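Local structure of sulfoquinovosidase (Escherichia coli, 5AEG) at residues A[179-184]-A[470-475]. The protein hydrolyses the glycosidic bond of sulfoquinovosyl diacylglycerides and simple sulfoquinovosides, releasing sulfoquinovose. Numbering follows the deposited sequence.
Sequences WTFFPQ and AGDQNV. With CA (calcium ion), chain D.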
# COMPACT_ATOMS: atom_id res chain seq x y z
N TRP A 179 3.98 -11.31 -2.24
CA TRP A 179 4.98 -10.31 -2.11
C TRP A 179 4.38 -8.88 -2.14
O TRP A 179 3.50 -8.61 -2.93
CB TRP A 179 6.05 -10.45 -3.21
CG TRP A 179 7.01 -11.53 -2.99
CD1 TRP A 179 6.80 -12.71 -2.41
CD2 TRP A 179 8.39 -11.51 -3.39
NE1 TRP A 179 7.97 -13.45 -2.42
CE2 TRP A 179 8.97 -12.71 -2.97
CE3 TRP A 179 9.16 -10.60 -4.08
CZ2 TRP A 179 10.31 -13.01 -3.22
CZ3 TRP A 179 10.53 -10.87 -4.30
CH2 TRP A 179 11.07 -12.07 -3.89
N THR A 180 4.89 -8.01 -1.30
CA THR A 180 4.45 -6.63 -1.25
C THR A 180 5.36 -5.77 -0.43
O THR A 180 5.99 -6.22 0.55
CB THR A 180 2.99 -6.58 -0.63
OG1 THR A 180 2.55 -5.24 -0.45
CG2 THR A 180 2.88 -7.32 0.68
N PHE A 181 5.32 -4.51 -0.79
CA PHE A 181 5.98 -3.49 -0.08
C PHE A 181 5.18 -2.92 1.10
O PHE A 181 5.71 -2.07 1.76
CB PHE A 181 6.51 -2.36 -0.98
CG PHE A 181 5.69 -2.09 -2.19
CD1 PHE A 181 4.38 -1.73 -2.06
CD2 PHE A 181 6.25 -2.26 -3.45
CE1 PHE A 181 3.58 -1.58 -3.20
CE2 PHE A 181 5.46 -2.06 -4.64
CZ PHE A 181 4.12 -1.81 -4.47
N PHE A 182 3.93 -3.38 1.32
CA PHE A 182 3.08 -2.84 2.41
C PHE A 182 2.30 -4.05 2.94
O PHE A 182 1.08 -4.07 2.85
CB PHE A 182 2.19 -1.71 1.90
CG PHE A 182 1.48 -0.89 2.96
CD1 PHE A 182 1.31 -1.31 4.31
CD2 PHE A 182 0.85 0.26 2.56
CE1 PHE A 182 0.62 -0.53 5.18
CE2 PHE A 182 0.20 1.10 3.47
CZ PHE A 182 0.05 0.66 4.76
N PRO A 183 2.99 -5.08 3.47
CA PRO A 183 2.26 -6.08 4.22
C PRO A 183 1.95 -5.46 5.60
O PRO A 183 2.63 -4.54 6.03
CB PRO A 183 3.28 -7.23 4.40
CG PRO A 183 4.60 -6.48 4.48
CD PRO A 183 4.44 -5.19 3.71
N GLN A 184 0.89 -5.90 6.25
CA GLN A 184 0.59 -5.36 7.57
C GLN A 184 -0.10 -6.49 8.38
O GLN A 184 -0.93 -7.19 7.84
CB GLN A 184 -0.31 -4.13 7.53
CG GLN A 184 -0.35 -3.44 8.93
CD GLN A 184 -1.03 -2.12 8.93
OE1 GLN A 184 -0.63 -1.23 8.20
NE2 GLN A 184 -2.02 -1.97 9.78
N ALA A 470 0.35 2.39 -6.07
CA ALA A 470 0.48 0.96 -6.18
C ALA A 470 1.86 0.42 -6.60
O ALA A 470 2.00 -0.75 -6.85
CB ALA A 470 -0.58 0.43 -7.13
N GLY A 471 2.86 1.27 -6.64
CA GLY A 471 4.20 0.81 -6.92
C GLY A 471 4.36 0.34 -8.35
O GLY A 471 3.68 0.85 -9.20
N ASP A 472 5.19 -0.69 -8.54
CA ASP A 472 5.63 -1.17 -9.91
C ASP A 472 4.72 -2.22 -10.40
O ASP A 472 4.79 -3.34 -9.96
CB ASP A 472 7.07 -1.76 -9.91
CG ASP A 472 7.30 -2.93 -8.82
OD1 ASP A 472 7.24 -2.43 -7.63
OD2 ASP A 472 7.48 -4.26 -9.05
N GLN A 473 3.81 -1.86 -11.34
CA GLN A 473 3.17 -2.86 -12.17
C GLN A 473 4.01 -3.05 -13.45
O GLN A 473 4.68 -2.14 -13.90
CB GLN A 473 1.75 -2.39 -12.66
CG GLN A 473 0.71 -2.62 -11.58
CD GLN A 473 0.84 -1.61 -10.48
OE1 GLN A 473 0.68 -0.42 -10.71
NE2 GLN A 473 1.17 -2.07 -9.26
N ASN A 474 3.97 -4.24 -13.99
CA ASN A 474 4.43 -4.45 -15.33
C ASN A 474 3.62 -3.60 -16.31
O ASN A 474 2.42 -3.38 -16.09
CB ASN A 474 4.29 -5.90 -15.73
CG ASN A 474 5.30 -6.86 -15.00
OD1 ASN A 474 6.23 -6.44 -14.32
ND2 ASN A 474 5.06 -8.16 -15.11
N VAL A 475 4.23 -3.30 -17.46
CA VAL A 475 3.48 -2.73 -18.59
C VAL A 475 2.80 -3.84 -19.38
O VAL A 475 3.00 -3.99 -20.58
CB VAL A 475 4.39 -1.81 -19.45
CG1 VAL A 475 4.81 -0.59 -18.63
CG2 VAL A 475 5.59 -2.50 -20.08
CA CA D . 5.65 -5.58 -9.88
O HOH W 1 6.62 -5.09 -12.00
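Phe181 meets the 470-475 loop with the far edge of its ring. Phe181 CZ lies 3.4 Å from Ala470 O. Beside it, Phe181 CE2 lies 3.5 Å from Asp472 OD1; both oxygens sit near the ring plane, where the C-H dipoles point. Between them Gly471 CA approaches Phe181 CZ obliquely at 3.6 Å; a side chain there would collide with the ring, and the positive phi (69°) also favours glycine. Ring and Asp472 carboxylate are turned 68° apart. Through this edge, the galactose mutarotase-like N-terminal domain of the family 31 glycosidase reaches the active site of its TIM barrel, at the loop following strand 468-469 that carries Asp472, the inferred proton donor. Replacing the ring of Phe181 with an alanine would probably open a gap beside Gly471 and leave Asp472 OD1 without its aromatic neighbour. Asp472 OD2 and Asp472 O each bind calcium at 2.4 Å; with chi1 at 54°, CG sits between the backbone N and the carbonyl carbon. Gln153, Gly154, Asp481 and a water that donates to Asn474 OD1 also coordinate the ion. Gln473 NE2 donates to Ala470 O (2.9 Å) from above the carbonyl plane, while Thr180 OG1 accepts from Phe182 N (2.9 Å) in an ST turn bracketing Phe181.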